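Fiber protein (Duck adenovirus 1, PDB 6ITX) forms the trimeric fibre of the virus particle, whose C-terminal head domain, the part described here, probably attaches the virion to a receptor on the host cell. Local coordinates at residues Met265-Thr270 with Pro292-Thr297. Sequence-based numbering, arbitrary orientation.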
ATOM      1  N   MET A 265      12.057  -7.261  -8.320  1.00 33.33           N
ATOM      2  CA  MET A 265      11.228  -7.593  -7.175  1.00 31.63           C
ATOM      3  C   MET A 265      11.914  -8.703  -6.418  1.00 33.67           C
ATOM      4  O   MET A 265      12.092  -9.793  -6.964  1.00 35.19           O
ATOM      5  CB  MET A 265       9.844  -8.030  -7.621  1.00 28.70           C
ATOM      6  CG  MET A 265       9.180  -6.961  -8.443  1.00 33.53           C
ATOM      7  SD  MET A 265       7.446  -7.262  -8.588  1.00 49.04           S
ATOM      8  CE  MET A 265       6.838  -5.636  -8.314  1.00 41.25           C
ATOM      9  N   VAL A 266      12.327  -8.432  -5.187  1.00 32.34           N
ATOM     10  CA  VAL A 266      12.901  -9.468  -4.343  1.00 37.11           C
ATOM     11  C   VAL A 266      11.897  -9.789  -3.247  1.00 32.71           C
ATOM     12  O   VAL A 266      11.320  -8.880  -2.635  1.00 31.08           O
ATOM     13  CB  VAL A 266      14.278  -9.063  -3.784  1.00 34.52           C
ATOM     14  CG1 VAL A 266      14.237  -7.694  -3.160  1.00 30.50           C
ATOM     15  CG2 VAL A 266      14.764 -10.114  -2.801  1.00 32.89           C
ATOM     16  N   PHE A 267      11.641 -11.080  -3.057  1.00 33.74           N
ATOM     17  CA  PHE A 267      10.691 -11.594  -2.076  1.00 31.03           C
ATOM     18  C   PHE A 267      11.470 -12.221  -0.936  1.00 31.65           C
ATOM     19  O   PHE A 267      12.390 -13.012  -1.179  1.00 33.82           O
ATOM     20  CB  PHE A 267       9.781 -12.661  -2.687  1.00 31.17           C
ATOM     21  CG  PHE A 267       8.883 -12.159  -3.764  1.00 29.67           C
ATOM     22  CD1 PHE A 267       9.381 -11.843  -5.006  1.00 29.97           C
ATOM     23  CD2 PHE A 267       7.530 -12.016  -3.534  1.00 30.97           C
ATOM     24  CE1 PHE A 267       8.546 -11.387  -5.992  1.00 34.82           C
ATOM     25  CE2 PHE A 267       6.687 -11.548  -4.514  1.00 30.07           C
ATOM     26  CZ  PHE A 267       7.189 -11.237  -5.746  1.00 33.21           C
ATOM     27  N   VAL A 268      11.107 -11.884   0.297  1.00 32.23           N
ATOM     28  CA  VAL A 268      11.643 -12.551   1.482  1.00 33.53           C
ATOM     29  C   VAL A 268      10.461 -13.111   2.261  1.00 33.35           C
ATOM     30  O   VAL A 268       9.520 -12.374   2.588  1.00 35.45           O
ATOM     31  CB  VAL A 268      12.482 -11.607   2.354  1.00 31.04           C
ATOM     32  CG1 VAL A 268      13.022 -12.334   3.571  1.00 28.72           C
ATOM     33  CG2 VAL A 268      13.610 -11.039   1.548  1.00 40.42           C
ATOM     34  N   ILE A 269      10.503 -14.407   2.541  1.00 30.77           N
ATOM     35  CA  ILE A 269       9.394 -15.144   3.134  1.00 29.96           C
ATOM     36  C   ILE A 269       9.969 -15.913   4.311  1.00 30.09           C
ATOM     37  O   ILE A 269      11.034 -16.531   4.179  1.00 35.04           O
ATOM     38  CB  ILE A 269       8.748 -16.093   2.099  1.00 28.94           C
ATOM     39  CG1 ILE A 269       7.925 -15.309   1.065  1.00 28.83           C
ATOM     40  CG2 ILE A 269       7.907 -17.165   2.769  1.00 31.64           C
ATOM     41  CD1 ILE A 269       7.456 -16.172  -0.137  1.00 31.75           C
ATOM     42  N   THR A 270       9.298 -15.861   5.461  1.00 24.62           N
ATOM     43  CA  THR A 270       9.848 -16.449   6.679  1.00 29.44           C
ATOM     44  C   THR A 270       8.947 -17.544   7.253  1.00 33.03           C
ATOM     45  O   THR A 270       7.741 -17.594   7.008  1.00 33.52           O
ATOM     46  CB  THR A 270      10.086 -15.384   7.752  1.00 30.28           C
ATOM     47  OG1 THR A 270       8.858 -14.683   8.015  1.00 30.77           O
ATOM     48  CG2 THR A 270      11.168 -14.420   7.304  1.00 21.64           C
ATOM     49  N   PRO A 292      -0.736 -14.766  -2.124  1.00 31.23           N
ATOM     50  CA  PRO A 292      -1.904 -14.123  -2.680  1.00 29.09           C
ATOM     51  C   PRO A 292      -1.438 -13.204  -3.788  1.00 32.68           C
ATOM     52  O   PRO A 292      -0.230 -13.133  -4.066  1.00 28.87           O
ATOM     53  CB  PRO A 292      -2.479 -13.333  -1.492  1.00 28.29           C
ATOM     54  CG  PRO A 292      -1.264 -12.924  -0.730  1.00 28.97           C
ATOM     55  CD  PRO A 292      -0.306 -14.116  -0.867  1.00 33.43           C
ATOM     56  N   PRO A 293      -2.342 -12.502  -4.460  1.00 32.61           N
ATOM     57  CA  PRO A 293      -1.894 -11.361  -5.262  1.00 30.35           C
ATOM     58  C   PRO A 293      -1.407 -10.282  -4.310  1.00 31.17           C
ATOM     59  O   PRO A 293      -2.125  -9.901  -3.381  1.00 29.74           O
ATOM     60  CB  PRO A 293      -3.156 -10.930  -6.025  1.00 31.74           C
ATOM     61  CG  PRO A 293      -4.153 -12.031  -5.823  1.00 32.62           C
ATOM     62  CD  PRO A 293      -3.793 -12.720  -4.549  1.00 29.39           C
ATOM     63  N   ILE A 294      -0.176  -9.816  -4.516  1.00 25.97           N
ATOM     64  CA  ILE A 294       0.410  -8.779  -3.674  1.00 27.91           C
ATOM     65  C   ILE A 294       0.284  -7.445  -4.415  1.00 30.18           C
ATOM     66  O   ILE A 294       0.901  -7.283  -5.480  1.00 33.37           O
ATOM     67  CB  ILE A 294       1.872  -9.084  -3.327  1.00 32.74           C
ATOM     68  CG1 ILE A 294       2.003 -10.489  -2.719  1.00 29.07           C
ATOM     69  CG2 ILE A 294       2.456  -7.982  -2.414  1.00 24.85           C
ATOM     70  CD1 ILE A 294       3.416 -11.055  -2.755  1.00 25.47           C
ATOM     71  N   PRO A 295      -0.461  -6.482  -3.890  1.00 34.78           N
ATOM     72  CA  PRO A 295      -0.561  -5.184  -4.580  1.00 33.81           C
ATOM     73  C   PRO A 295       0.639  -4.293  -4.305  1.00 31.68           C
ATOM     74  O   PRO A 295       1.168  -4.260  -3.191  1.00 36.90           O
ATOM     75  CB  PRO A 295      -1.845  -4.581  -4.005  1.00 25.99           C
ATOM     76  CG  PRO A 295      -1.948  -5.202  -2.680  1.00 32.63           C
ATOM     77  CD  PRO A 295      -1.426  -6.595  -2.790  1.00 24.78           C
ATOM     78  N   PHE A 296       1.068  -3.574  -5.344  1.00 30.29           N
ATOM     79  CA  PHE A 296       2.168  -2.620  -5.260  1.00 27.82           C
ATOM     80  C   PHE A 296       1.936  -1.519  -6.282  1.00 30.91           C
ATOM     81  O   PHE A 296       1.169  -1.686  -7.237  1.00 31.75           O
ATOM     82  CB  PHE A 296       3.515  -3.295  -5.526  1.00 38.85           C
ATOM     83  CG  PHE A 296       3.627  -3.886  -6.917  1.00 39.49           C
ATOM     84  CD1 PHE A 296       3.103  -5.146  -7.198  1.00 35.41           C
ATOM     85  CD2 PHE A 296       4.218  -3.163  -7.947  1.00 36.64           C
ATOM     86  CE1 PHE A 296       3.177  -5.674  -8.470  1.00 35.17           C
ATOM     87  CE2 PHE A 296       4.296  -3.689  -9.220  1.00 43.58           C
ATOM     88  CZ  PHE A 296       3.777  -4.953  -9.483  1.00 40.26           C
ATOM     89  N   THR A 297       2.633  -0.396  -6.095  1.00 34.49           N
ATOM     90  CA  THR A 297       2.498   0.769  -6.964  1.00 30.29           C
ATOM     91  C   THR A 297       3.868   1.345  -7.298  1.00 31.98           C
ATOM     92  O   THR A 297       4.731   1.453  -6.427  1.00 36.20           O
ATOM     93  CB  THR A 297       1.629   1.856  -6.300  1.00 31.32           C
ATOM     94  OG1 THR A 297       0.251   1.438  -6.255  1.00 25.79           O
ATOM     95  CG2 THR A 297       1.723   3.169  -7.063  1.00 32.80           C
TER
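Met265 and Phe296 meet methyl on ring. CE of Met265 stands 3.4 Å from the centroid of the Phe296 ring and 15° off its normal, so this is a CH-pi contact over the middle of one face. The sulfur lies farther back on the same side: SD of Met265 is 4.7 Å from the ring centroid, a Met-aromatic contact made at a distance and led by the methyl. A bend at the last torsion of Met265 (chi3 136°), after an extended chi2, carries CE beyond SD and onto the ring. With CG between its backbone N and carbonyl carbon (chi1 62°), Phe296 turns one ring face to this methyl, and the methionine chain runs almost perpendicular to the phenylalanine side chain.

Phe267 and Ile294 make the second touch in a different manner. CD1 of Ile294 approaches CE2 of Phe267 at 3.7 Å, near the ring plane, so the methyl abuts the edge of the ring while the two side chains run alongside each other, pointing opposite ways. Phe267 also stacks on the ring of Phe161 on the neighbouring strand 160-165, and touches Leu246 of strand 241-253.

The backbones stay well apart, with CA of Met265 10.5 Å from CA of Phe296 and CA of Phe267 10.8 Å from CA of Ile294. That spacing suits strands packed face to face through their side chains. Ile139 touches both Met265 and Phe296, and Phe231 lies against Ile294. All four contacting residues are buried, forming part of the hydrophobic core between facing layers of the beta-sandwich characteristic of adenovirus fibre heads.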